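PDB 1R5B: eukaryotic peptide chain release factor GTP-binding subunit, which belongs to the elongation-factor-Tu-like family of GTP-binding translation factors, combining a P-loop domain with two antiparallel beta domains. Local coordinates for residues T379-S383 with V395-L400; F365-I369 with R447-R451; F159-F163 with K209-F213; T58-I63 with A233-V239; T264-V270 with S329-D333. All coordinates share one frame; numbering follows the deposited sequence.

How the contacts relate
Contacts 2, 3 and 4 are largely buried, while contacts 1 and 5 lie at the surface. Contacts 1 and 2 share one antiparallel sheet of the C-terminal beta domain and touch where Phe397 CZ lies 3.9 Å from Ile369 CD1. Contacts 3 and 4 belong to the alpha/beta P-loop domain, their centres about 22 Å apart. Contact 5, whose centre is about 7 Å from the centre of the chain, ties a short helix to the antiparallel sheet of the middle beta domain. No hydrogen bond crosses any of the five: contact 2 joins apolar side chains, contact 3 adds aromatic and cation-pi terms, contact 4 embeds an amide, and contacts 1 and 5 mix apolar atoms with backbone.

Contact 1: residues T379-S383 with V395-L400; sequences TTGYS and VSFAKL
Tyr382 sets its CB and near ring edge alongside the Phe397 ring at the margin of the six-stranded antiparallel sheet of the C-terminal beta domain. Strand 396-397 is an outermost strand of that sheet: Ser396 and Ala398 form backbone hydrogen bonds with Glu429 and Glu427, and Phe397 also packs on Leu428. Residues 379-383 belong to the loop that leads into strand 385-387. They do not extend the sheet in a regular way, for no hydrogen bond joins the two segments; Gly381 N comes to 3.2 Å from Phe397 O, but at a poor angle. The more enclosed part lies at Tyr382 and Phe397, both only partly exposed, each covering much of the other segment. Tyr382 CB is 3.9 Å from Phe397 CD2, and Phe397 CE2 meets the edge of the tyrosine ring near its plane, 4.1 Å from Tyr382 CD1. With CG anti to the backbone N (chi1 -179°), the outer part of the tyrosine leads away from the strand. Two CA-H...O contacts run between the backbones: Ser396 CA approaches Tyr382 O at 3.2 Å with an angle of 155° at the hydrogen, and Ser383 CA approaches Val395 O at 3.5 Å and 167°. On the solvent side Thr380, Gly381 and Ser383 are exposed and touch by isolated atoms. The CB of Thr380 is directed away from the strand, although its CG2 still rests 3.2 Å from Ala398 O. Beside it, Thr379 OG1 hydrogen-bonds Thr380 OG1 at 2.7 Å and lies 3.2 Å from Leu400 CD2.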
# COMPACT_ATOMS: atom_id res chain seq x y z
N THR A 379 -35.56 -6.60 3.07
CA THR A 379 -34.92 -5.45 2.42
C THR A 379 -35.20 -4.16 3.17
O THR A 379 -36.10 -4.09 4.01
CB THR A 379 -35.43 -5.26 0.96
OG1 THR A 379 -34.95 -4.02 0.43
CG2 THR A 379 -36.97 -5.08 0.89
N THR A 380 -34.42 -3.14 2.84
CA THR A 380 -34.72 -1.77 3.22
C THR A 380 -34.86 -1.60 4.74
O THR A 380 -35.54 -0.68 5.21
CB THR A 380 -35.98 -1.29 2.45
OG1 THR A 380 -35.79 -1.52 1.04
CG2 THR A 380 -36.18 0.23 2.54
N GLY A 381 -34.19 -2.46 5.50
CA GLY A 381 -34.20 -2.38 6.95
C GLY A 381 -33.72 -3.65 7.62
O GLY A 381 -34.43 -4.27 8.40
N TYR A 382 -32.48 -4.05 7.30
CA TYR A 382 -31.88 -5.18 7.98
C TYR A 382 -30.85 -4.63 8.94
O TYR A 382 -29.98 -3.89 8.52
CB TYR A 382 -31.25 -6.13 6.96
CG TYR A 382 -30.63 -7.35 7.59
CD1 TYR A 382 -29.32 -7.72 7.30
CD2 TYR A 382 -31.36 -8.14 8.47
CE1 TYR A 382 -28.75 -8.84 7.88
CE2 TYR A 382 -30.80 -9.26 9.05
CZ TYR A 382 -29.50 -9.61 8.76
OH TYR A 382 -28.96 -10.73 9.33
N SER A 383 -30.95 -4.96 10.23
CA SER A 383 -30.03 -4.43 11.24
C SER A 383 -29.00 -5.44 11.72
O SER A 383 -29.35 -6.51 12.22
CB SER A 383 -30.79 -3.89 12.45
OG SER A 383 -29.88 -3.38 13.41
N VAL A 395 -25.92 -0.68 11.31
CA VAL A 395 -26.21 -0.38 9.91
C VAL A 395 -27.48 -1.06 9.39
O VAL A 395 -27.85 -2.13 9.85
CB VAL A 395 -25.02 -0.77 9.01
CG1 VAL A 395 -24.88 -2.29 8.93
CG2 VAL A 395 -25.16 -0.17 7.63
N SER A 396 -28.10 -0.41 8.40
CA SER A 396 -29.32 -0.89 7.76
C SER A 396 -29.37 -0.47 6.29
O SER A 396 -28.72 0.51 5.90
CB SER A 396 -30.55 -0.33 8.49
OG SER A 396 -30.55 1.08 8.44
N PHE A 397 -30.15 -1.19 5.49
CA PHE A 397 -30.20 -0.91 4.06
C PHE A 397 -31.34 0.06 3.80
O PHE A 397 -32.36 -0.01 4.46
CB PHE A 397 -30.37 -2.20 3.26
CG PHE A 397 -29.21 -3.16 3.41
CD1 PHE A 397 -28.22 -3.24 2.43
CD2 PHE A 397 -29.10 -3.97 4.54
CE1 PHE A 397 -27.15 -4.11 2.58
CE2 PHE A 397 -28.02 -4.85 4.69
CZ PHE A 397 -27.05 -4.92 3.71
N ALA A 398 -31.15 0.99 2.86
CA ALA A 398 -32.10 2.06 2.60
C ALA A 398 -32.70 1.94 1.20
O ALA A 398 -33.91 1.94 1.04
CB ALA A 398 -31.42 3.41 2.77
N LYS A 399 -31.83 1.87 0.19
CA LYS A 399 -32.26 1.75 -1.20
C LYS A 399 -31.62 0.52 -1.86
O LYS A 399 -30.77 0.68 -2.74
CB LYS A 399 -31.90 3.02 -1.99
CG LYS A 399 -32.56 4.29 -1.46
CD LYS A 399 -32.38 5.46 -2.43
CE LYS A 399 -33.13 6.71 -1.98
NZ LYS A 399 -32.20 7.77 -1.51
N LEU A 400 -32.03 -0.68 -1.43
CA LEU A 400 -31.57 -1.96 -2.02
C LEU A 400 -31.73 -1.88 -3.53
O LEU A 400 -32.84 -1.72 -4.03
CB LEU A 400 -32.35 -3.17 -1.46
CG LEU A 400 -31.54 -4.40 -1.00
CD1 LEU A 400 -30.74 -4.08 0.25
CD2 LEU A 400 -32.41 -5.62 -0.74

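Contact 2: residues F365-I369 with R447-R451; sequences FIAQI and RFTLR
The strands bearing Ala367 and Phe448 cross at -68°, with their short axes 9.2 Å apart at closest approach, too far for any backbone pairing. They meet through side chains alone. Phe448 supplies the broadest surface: its CB points toward strand 365-369, and chi1 59°, with CG between the backbone N and the carbonyl carbon, sets the ring so that its rim meets Ala367 and Ile369. Ala367 CB lies in the ring plane at 3.4 Å from Phe448 CZ, and Ile369 CD1 comes in, also near the plane, at 4.0 Å from Phe448 CE1. Phe365 makes a more distant approach, CE2 to Phe448 CE2 at 4.4 Å, with each ring met obliquely by the other. Ile369 lies roughly perpendicular to Phe448 and Leu450, its CD1 touching both and reaching Leu450 CD2 at 3.4 Å. Strand 457-466 stands between the two strands in the order of the antiparallel sheet, and the 68° between next-but-one strands is consistent with a strongly twisted, barrel-like sheet, as in the C-terminal domains of this family. Met386 of strand 385-387 touches Phe365, Phe448 and Leu450 and contributes to the same interior. Every pair across the contact that joins side chains is carbon to carbon, and all five of these residues are buried, which implies cohesion by shape fit and exclusion of water rather than by directional bonds.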
# COMPACT_ATOMS: atom_id res chain seq x y z
N PHE A 365 -24.00 5.93 2.63
CA PHE A 365 -23.05 5.45 1.63
C PHE A 365 -23.52 4.22 0.86
O PHE A 365 -24.34 3.45 1.33
CB PHE A 365 -21.72 5.11 2.30
CG PHE A 365 -21.81 3.98 3.29
CD1 PHE A 365 -22.21 4.23 4.58
CD2 PHE A 365 -21.47 2.69 2.94
CE1 PHE A 365 -22.27 3.22 5.51
CE2 PHE A 365 -21.54 1.67 3.87
CZ PHE A 365 -21.94 1.95 5.16
N ILE A 366 -22.92 4.02 -0.32
CA ILE A 366 -23.20 2.86 -1.17
C ILE A 366 -22.15 1.77 -0.92
O ILE A 366 -21.00 2.08 -0.64
CB ILE A 366 -23.22 3.30 -2.64
CG1 ILE A 366 -24.15 4.52 -2.81
CG2 ILE A 366 -23.67 2.15 -3.54
CD1 ILE A 366 -24.33 5.00 -4.23
N ALA A 367 -22.55 0.49 -1.02
CA ALA A 367 -21.68 -0.63 -0.62
C ALA A 367 -21.99 -1.99 -1.29
O ALA A 367 -23.12 -2.50 -1.19
CB ALA A 367 -21.72 -0.79 0.89
N GLN A 368 -20.97 -2.56 -1.95
CA GLN A 368 -21.04 -3.92 -2.48
C GLN A 368 -20.86 -4.93 -1.36
O GLN A 368 -19.99 -4.74 -0.52
CB GLN A 368 -19.92 -4.16 -3.49
CG GLN A 368 -20.04 -3.42 -4.82
CD GLN A 368 -19.14 -4.02 -5.91
OE1 GLN A 368 -18.77 -3.33 -6.86
NE2 GLN A 368 -18.78 -5.29 -5.76
N ILE A 369 -21.62 -6.02 -1.40
CA ILE A 369 -21.69 -6.96 -0.27
C ILE A 369 -21.83 -8.42 -0.70
O ILE A 369 -22.04 -8.72 -1.88
CB ILE A 369 -22.85 -6.56 0.69
CG1 ILE A 369 -22.46 -6.72 2.16
CG2 ILE A 369 -24.12 -7.36 0.39
CD1 ILE A 369 -23.28 -5.82 3.11
N ARG A 447 -13.26 -1.23 3.77
CA ARG A 447 -13.50 -2.67 3.81
C ARG A 447 -14.21 -3.09 5.10
O ARG A 447 -13.74 -2.75 6.18
CB ARG A 447 -12.15 -3.40 3.71
CG ARG A 447 -12.21 -4.90 3.87
CD ARG A 447 -11.02 -5.64 3.24
NE ARG A 447 -10.94 -7.05 3.63
CZ ARG A 447 -10.01 -7.90 3.18
NH1 ARG A 447 -9.08 -7.50 2.32
NH2 ARG A 447 -10.02 -9.16 3.59
N PHE A 448 -15.32 -3.83 5.00
CA PHE A 448 -16.13 -4.19 6.18
C PHE A 448 -16.76 -5.60 6.24
O PHE A 448 -17.04 -6.23 5.21
CB PHE A 448 -17.21 -3.13 6.41
CG PHE A 448 -18.15 -2.94 5.27
CD1 PHE A 448 -19.30 -3.73 5.18
CD2 PHE A 448 -17.94 -1.94 4.34
CE1 PHE A 448 -20.20 -3.54 4.15
CE2 PHE A 448 -18.85 -1.74 3.30
CZ PHE A 448 -19.98 -2.55 3.21
N THR A 449 -16.96 -6.09 7.47
CA THR A 449 -17.65 -7.37 7.72
C THR A 449 -18.85 -7.21 8.69
O THR A 449 -18.76 -6.49 9.69
CB THR A 449 -16.65 -8.44 8.27
OG1 THR A 449 -16.68 -8.48 9.70
CG2 THR A 449 -15.21 -8.09 7.96
N LEU A 450 -19.95 -7.90 8.39
CA LEU A 450 -21.19 -7.83 9.17
C LEU A 450 -21.33 -9.01 10.13
O LEU A 450 -20.96 -10.14 9.79
CB LEU A 450 -22.40 -7.75 8.23
CG LEU A 450 -22.69 -6.36 7.63
CD1 LEU A 450 -21.43 -5.59 7.27
CD2 LEU A 450 -23.57 -6.48 6.41
N ARG A 451 -21.84 -8.75 11.33
CA ARG A 451 -21.98 -9.76 12.38
C ARG A 451 -23.41 -9.76 12.94
O ARG A 451 -23.92 -8.71 13.34
CB ARG A 451 -20.98 -9.48 13.51
CG ARG A 451 -19.61 -10.11 13.30
CD ARG A 451 -19.07 -10.90 14.49
NE ARG A 451 -18.34 -12.10 14.08
CZ ARG A 451 -17.59 -12.85 14.89
NH1 ARG A 451 -17.45 -12.55 16.17
NH2 ARG A 451 -16.97 -13.93 14.40

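Contact 3: residues F159-F163 with K209-F213; sequences FEAGF and KLSMF
Between Phe163, just past helix 158-161, and Phe213 in helix 200-218 the backbones keep a CA separation of 8.4 Å, the smallest across the two segments, so side chains must bridge the gap. Around Gly162 the chain turns tightly, with Phe163 N bonded to Glu160 O, and this brings the aromatic group of Phe163 to the helix. Phe163 presents its edge to the face of Phe213: the ring centroids are 4.7 Å apart and the planes stand at 76°, a T-shaped pair in which Phe163 CD2 sits over the centre of the Phe213 ring, 3.4 Å from its CD1. One face of Phe163 is covered near the rim by Lys209 CG. The lysine runs past the phenylalanine in the opposite direction and is bent at its outer three torsions, bringing NZ to 4.2 Å from the Phe163 centroid, 29° off the ring normal, an off-centre cation-pi contact. Helix 200-218 packs against the central sheet of the P-loop alpha/beta domain, where Leu210 also touches Ile152 of strand 147-153 and Val186 and Ile188 of strand 184-189. Leu210 thereby faces the sheet and the aromatic cluster together: its CD2 meets the edge of Phe163 at 3.9 Å from CZ, and its CD1 meets Phe159 CE1 at 3.9 Å, again near the ring plane. Phe159, with CG anti to the backbone N (chi1 178°), reaches Lys209 as well, CZ to CB at 4.0 Å, while Phe163 CE1 rests over one face of the Phe159 ring, offset toward its rim.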
# COMPACT_ATOMS: atom_id res chain seq x y z
N PHE A 159 29.26 0.50 -14.69
CA PHE A 159 28.98 1.09 -13.38
C PHE A 159 29.73 2.39 -13.16
O PHE A 159 29.13 3.43 -13.01
CB PHE A 159 29.38 0.11 -12.27
CG PHE A 159 29.17 0.65 -10.89
CD1 PHE A 159 27.89 0.80 -10.39
CD2 PHE A 159 30.25 1.00 -10.09
CE1 PHE A 159 27.68 1.30 -9.11
CE2 PHE A 159 30.04 1.50 -8.81
CZ PHE A 159 28.75 1.65 -8.33
N GLU A 160 31.05 2.29 -13.15
CA GLU A 160 31.96 3.42 -12.97
C GLU A 160 31.66 4.56 -13.93
O GLU A 160 31.69 5.71 -13.52
CB GLU A 160 33.40 2.95 -13.17
CG GLU A 160 34.01 2.30 -11.93
CD GLU A 160 33.57 0.83 -11.68
OE1 GLU A 160 32.71 0.28 -12.39
OE2 GLU A 160 34.15 0.22 -10.77
N ALA A 161 31.36 4.22 -15.18
CA ALA A 161 31.17 5.23 -16.22
C ALA A 161 30.05 6.22 -15.87
O ALA A 161 30.15 7.41 -16.18
CB ALA A 161 30.89 4.57 -17.56
N GLY A 162 29.00 5.72 -15.22
CA GLY A 162 27.87 6.54 -14.82
C GLY A 162 28.19 7.68 -13.88
O GLY A 162 27.44 8.66 -13.82
N PHE A 163 29.30 7.56 -13.14
CA PHE A 163 29.77 8.60 -12.22
C PHE A 163 30.88 9.48 -12.79
O PHE A 163 31.13 10.55 -12.25
CB PHE A 163 30.29 7.98 -10.92
CG PHE A 163 29.34 7.01 -10.29
CD1 PHE A 163 29.50 5.65 -10.48
CD2 PHE A 163 28.30 7.46 -9.50
CE1 PHE A 163 28.64 4.75 -9.89
CE2 PHE A 163 27.42 6.57 -8.91
CZ PHE A 163 27.60 5.20 -9.10
N LYS A 209 29.54 2.83 -2.99
CA LYS A 209 29.78 3.95 -3.88
C LYS A 209 28.49 4.70 -4.16
O LYS A 209 28.47 5.93 -4.14
CB LYS A 209 30.41 3.46 -5.19
CG LYS A 209 30.68 4.55 -6.23
CD LYS A 209 31.77 5.51 -5.79
CE LYS A 209 31.55 6.93 -6.32
NZ LYS A 209 32.00 7.09 -7.73
N LEU A 210 27.40 3.96 -4.40
CA LEU A 210 26.12 4.60 -4.70
C LEU A 210 25.63 5.37 -3.47
O LEU A 210 25.10 6.47 -3.57
CB LEU A 210 25.08 3.57 -5.15
CG LEU A 210 25.06 3.29 -6.64
CD1 LEU A 210 24.48 1.93 -6.90
CD2 LEU A 210 24.25 4.34 -7.38
N SER A 211 25.85 4.78 -2.30
CA SER A 211 25.44 5.37 -1.04
C SER A 211 26.12 6.73 -0.80
O SER A 211 25.47 7.70 -0.46
CB SER A 211 25.76 4.40 0.09
OG SER A 211 25.32 4.93 1.31
N MET A 212 27.42 6.79 -1.01
CA MET A 212 28.13 8.06 -0.90
C MET A 212 27.66 9.07 -1.97
O MET A 212 27.40 10.23 -1.66
CB MET A 212 29.64 7.84 -0.99
CG MET A 212 30.20 7.04 0.19
SD MET A 212 29.83 7.76 1.81
CE MET A 212 31.27 8.68 2.05
N PHE A 213 27.48 8.61 -3.20
CA PHE A 213 27.21 9.49 -4.32
C PHE A 213 25.80 10.06 -4.26
O PHE A 213 25.60 11.24 -4.52
CB PHE A 213 27.47 8.73 -5.63
CG PHE A 213 27.19 9.52 -6.89
CD1 PHE A 213 28.18 10.26 -7.49
CD2 PHE A 213 25.94 9.47 -7.49
CE1 PHE A 213 27.93 10.97 -8.66
CE2 PHE A 213 25.68 10.18 -8.65
CZ PHE A 213 26.68 10.92 -9.23

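Contact 4: residues T58-I63 with A233-V239; sequences TLGGNI and AYTGQNV
Ala233 sets its methyl against the start of the helical segment 58-63, with CB 3.8 Å from Leu59 CA and 3.6 Å from Thr58 OG1. One turn on, the side chain of Asn62 enters the loop of residues 233-239. Its CG is anti to the backbone N (chi1 -172°), which projects the carboxamide from the helix across the loop. The amide makes no hydrogen bond with the loop: CG lies 3.2 Å from Ala233 O, and OD1 faces that same carbonyl, a pair of acceptors. Its nitrogen is instead packed among carbons, ND2 standing 3.3 Å from both Gly236 CA and Val239 CG1. The other branch of Val239, CG2, closes the apolar side at 3.5 Å from Ile63 CG1 and 4.2 Å from Leu59 CD1. In the next shell, Leu59 and Ile63 both pack on Phe48 of strand 42-50, while Ala233 touches Asn189. The loop is shaped by its own bonds: Thr235 OG1 accepts from Gln237 N at 3.3 Å in an ST turn, and Gly236 adopts a positive phi of 69°, with its CA at the amide. Farther out, Asn238 pins the loop through ND2 to Pro230 O and OD1 to Val243 N. Helix 56-66 carries the end of a Walker A-like P-loop pattern at its start, and Ser232 with Ala233, following the last parallel strand, is consistent with the G5 motif, which in relatives sits beside the P-loop helix of the nucleotide-binding domain.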
# COMPACT_ATOMS: atom_id res chain seq x y z
N THR A 58 14.90 -3.89 -20.04
CA THR A 58 14.83 -5.37 -19.98
C THR A 58 14.35 -5.90 -18.60
O THR A 58 13.94 -7.06 -18.50
CB THR A 58 16.16 -6.06 -20.47
OG1 THR A 58 16.54 -7.13 -19.58
CG2 THR A 58 17.36 -5.12 -20.47
N LEU A 59 14.40 -5.07 -17.56
CA LEU A 59 13.84 -5.39 -16.26
C LEU A 59 12.31 -5.33 -16.29
O LEU A 59 11.64 -6.23 -15.79
CB LEU A 59 14.36 -4.43 -15.19
CG LEU A 59 13.98 -4.74 -13.74
CD1 LEU A 59 14.52 -6.08 -13.28
CD2 LEU A 59 14.47 -3.64 -12.84
N GLY A 60 11.77 -4.27 -16.87
CA GLY A 60 10.33 -4.10 -16.96
C GLY A 60 9.69 -5.18 -17.82
O GLY A 60 8.62 -5.70 -17.51
N GLY A 61 10.38 -5.52 -18.91
CA GLY A 61 9.92 -6.57 -19.79
C GLY A 61 9.94 -7.92 -19.11
O GLY A 61 9.02 -8.72 -19.26
N ASN A 62 11.00 -8.18 -18.36
CA ASN A 62 11.17 -9.46 -17.69
C ASN A 62 10.18 -9.61 -16.51
O ASN A 62 9.75 -10.72 -16.18
CB ASN A 62 12.63 -9.59 -17.24
CG ASN A 62 12.96 -10.97 -16.70
OD1 ASN A 62 13.09 -11.96 -17.45
ND2 ASN A 62 13.12 -11.05 -15.38
N ILE A 63 9.81 -8.48 -15.91
CA ILE A 63 8.79 -8.49 -14.87
C ILE A 63 7.47 -8.84 -15.52
O ILE A 63 6.78 -9.69 -15.03
CB ILE A 63 8.73 -7.14 -14.13
CG1 ILE A 63 9.90 -7.03 -13.16
CG2 ILE A 63 7.44 -7.02 -13.34
CD1 ILE A 63 10.07 -5.66 -12.57
N ALA A 233 18.31 -9.07 -14.71
CA ALA A 233 17.11 -8.94 -15.52
C ALA A 233 17.13 -9.89 -16.70
O ALA A 233 16.08 -10.26 -17.24
CB ALA A 233 16.95 -7.50 -16.00
N TYR A 234 18.34 -10.28 -17.12
CA TYR A 234 18.49 -11.20 -18.23
C TYR A 234 17.97 -12.57 -17.81
O TYR A 234 17.06 -13.10 -18.44
CB TYR A 234 19.97 -11.29 -18.68
CG TYR A 234 20.19 -12.14 -19.92
CD1 TYR A 234 19.75 -11.71 -21.17
CD2 TYR A 234 20.82 -13.38 -19.84
CE1 TYR A 234 19.93 -12.49 -22.30
CE2 TYR A 234 21.01 -14.17 -20.97
CZ TYR A 234 20.56 -13.72 -22.20
OH TYR A 234 20.75 -14.49 -23.33
N THR A 235 18.50 -13.10 -16.71
CA THR A 235 18.10 -14.43 -16.23
C THR A 235 16.86 -14.42 -15.35
O THR A 235 16.34 -15.48 -15.01
CB THR A 235 19.23 -15.09 -15.42
OG1 THR A 235 19.46 -14.35 -14.21
CG2 THR A 235 20.57 -15.03 -16.17
N GLY A 236 16.40 -13.24 -14.97
CA GLY A 236 15.31 -13.11 -14.02
C GLY A 236 15.64 -13.50 -12.58
O GLY A 236 14.75 -13.64 -11.74
N GLN A 237 16.92 -13.67 -12.28
CA GLN A 237 17.31 -14.07 -10.94
C GLN A 237 17.08 -12.93 -9.94
O GLN A 237 17.54 -11.80 -10.14
CB GLN A 237 18.76 -14.53 -10.93
CG GLN A 237 18.93 -15.91 -11.52
CD GLN A 237 20.37 -16.23 -11.89
OE1 GLN A 237 21.17 -15.32 -12.16
NE2 GLN A 237 20.70 -17.52 -11.90
N ASN A 238 16.36 -13.25 -8.88
CA ASN A 238 16.01 -12.32 -7.81
C ASN A 238 15.02 -11.24 -8.23
O ASN A 238 14.90 -10.24 -7.53
CB ASN A 238 17.25 -11.69 -7.17
CG ASN A 238 17.04 -11.36 -5.70
OD1 ASN A 238 16.65 -12.22 -4.90
ND2 ASN A 238 17.29 -10.12 -5.33
N VAL A 239 14.32 -11.43 -9.35
CA VAL A 239 13.29 -10.47 -9.76
C VAL A 239 11.99 -10.91 -9.15
O VAL A 239 11.43 -10.16 -8.35
CB VAL A 239 13.23 -10.21 -11.32
CG1 VAL A 239 12.88 -11.42 -12.06
CG2 VAL A 239 12.19 -9.17 -11.66

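Contact 5: residues T264-V270 with S329-D333; sequences THLERKV and SICGD
Thr264 begins the contact against the type II turn formed by Ile330 to Asp333: its OG1 lies 3.4 Å from Gly332 CA, and its CG2 reaches Ile330 CD1 at 3.8 Å. The CB of His265 comes to 4.0 Å from the same Ile330 methyl. Leu266 takes the N-cap position of helix 267-270, its O accepting from Val270 N, and turns the chain so that the helix comes back over Cys331. There Lys269 runs its aliphatic portion alongside the cysteine, with CB at 4.0 Å from SG, while NZ forms a salt bridge with Glu42. Val270 closes the segment's contacts, its CG2 meeting Cys331 SG at 3.6 Å and Ile330 CD1 at 4.2 Å, so that one isoleucine methyl has Thr264, His265 and Val270 about it. Inside the turn, Asp333 OD2 takes the N-H of Ile330 at 3.1 Å and a nearly straight 171°, though from 55° out of the carboxylate plane. Lys269 and Cys331 both form backbone hydrogen bonds with Gly296. Residues 264-270 thus link the P-loop domain, where Leu266 touches Val44 and Lys269 pairs with Glu42, to the middle beta domain at the end of strand 325-330. Across the segments themselves no hydrogen bond forms, which implies that carbon and sulfur packing makes the fit while the lysine's charge is held by Glu42.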
# COMPACT_ATOMS: atom_id res chain seq x y z
N THR A 264 6.11 -0.47 2.21
CA THR A 264 5.20 0.34 2.96
C THR A 264 5.26 1.82 2.52
O THR A 264 4.26 2.52 2.55
CB THR A 264 5.57 0.10 4.41
OG1 THR A 264 4.39 -0.10 5.16
CG2 THR A 264 6.26 1.24 5.01
N HIS A 265 6.43 2.28 2.08
CA HIS A 265 6.59 3.67 1.67
C HIS A 265 6.13 3.86 0.23
O HIS A 265 6.91 3.67 -0.68
CB HIS A 265 8.05 4.06 1.83
CG HIS A 265 8.29 5.54 1.80
ND1 HIS A 265 8.10 6.30 0.67
CD2 HIS A 265 8.74 6.38 2.76
CE1 HIS A 265 8.42 7.56 0.94
NE2 HIS A 265 8.81 7.63 2.20
N LEU A 266 4.86 4.21 0.03
CA LEU A 266 4.33 4.61 -1.27
C LEU A 266 4.04 6.13 -1.24
O LEU A 266 3.21 6.60 -0.45
CB LEU A 266 3.04 3.83 -1.58
CG LEU A 266 3.06 2.30 -1.49
CD1 LEU A 266 1.76 1.72 -1.96
CD2 LEU A 266 4.14 1.71 -2.28
N GLU A 267 4.70 6.89 -2.10
CA GLU A 267 4.68 8.35 -2.00
C GLU A 267 3.30 9.00 -1.98
O GLU A 267 3.10 9.89 -1.19
CB GLU A 267 5.47 9.01 -3.12
CG GLU A 267 6.95 8.67 -3.15
CD GLU A 267 7.71 9.10 -1.90
OE1 GLU A 267 7.25 9.98 -1.14
OE2 GLU A 267 8.79 8.52 -1.70
N ARG A 268 2.36 8.59 -2.83
CA ARG A 268 1.04 9.21 -2.81
C ARG A 268 0.37 9.02 -1.45
O ARG A 268 -0.26 9.94 -0.94
CB ARG A 268 0.13 8.67 -3.92
CG ARG A 268 0.56 9.08 -5.32
CD ARG A 268 -0.32 8.57 -6.45
NE ARG A 268 -0.45 7.11 -6.42
CZ ARG A 268 -1.42 6.43 -7.03
NH1 ARG A 268 -2.35 7.06 -7.73
NH2 ARG A 268 -1.46 5.11 -6.93
N LYS A 269 0.50 7.81 -0.90
CA LYS A 269 -0.10 7.45 0.39
C LYS A 269 0.61 8.17 1.54
O LYS A 269 -0.04 8.64 2.46
CB LYS A 269 -0.02 5.93 0.60
CG LYS A 269 -1.09 5.33 1.45
CD LYS A 269 -0.83 3.83 1.73
CE LYS A 269 -1.27 2.91 0.61
NZ LYS A 269 -0.67 1.52 0.76
N VAL A 270 1.94 8.28 1.46
CA VAL A 270 2.71 9.01 2.48
C VAL A 270 2.33 10.49 2.51
O VAL A 270 2.31 11.12 3.58
CB VAL A 270 4.24 8.90 2.21
CG1 VAL A 270 5.05 9.85 3.13
CG2 VAL A 270 4.72 7.46 2.39
N SER A 329 6.49 8.66 11.90
CA SER A 329 6.00 7.41 11.33
C SER A 329 5.17 7.68 10.09
O SER A 329 4.68 8.77 9.89
CB SER A 329 5.14 6.66 12.34
OG SER A 329 5.96 6.07 13.33
N ILE A 330 4.99 6.66 9.26
CA ILE A 330 4.24 6.79 8.02
C ILE A 330 3.19 5.69 7.90
O ILE A 330 3.17 4.75 8.71
CB ILE A 330 5.19 6.74 6.82
CG1 ILE A 330 5.94 5.40 6.75
CG2 ILE A 330 6.22 7.88 6.89
CD1 ILE A 330 6.32 5.00 5.34
N CYS A 331 2.33 5.81 6.90
CA CYS A 331 1.40 4.76 6.54
C CYS A 331 2.09 3.39 6.56
O CYS A 331 3.21 3.23 6.04
CB CYS A 331 0.82 5.02 5.15
SG CYS A 331 2.09 5.44 3.91
N GLY A 332 1.41 2.42 7.15
CA GLY A 332 1.88 1.05 7.22
C GLY A 332 2.59 0.74 8.53
O GLY A 332 2.93 -0.41 8.79
N ASP A 333 2.81 1.75 9.35
CA ASP A 333 3.41 1.56 10.66
C ASP A 333 2.33 1.33 11.70
O ASP A 333 1.26 1.96 11.64
CB ASP A 333 4.23 2.78 11.07
CG ASP A 333 5.46 2.97 10.22
OD1 ASP A 333 5.81 2.08 9.42
OD2 ASP A 333 6.16 3.99 10.30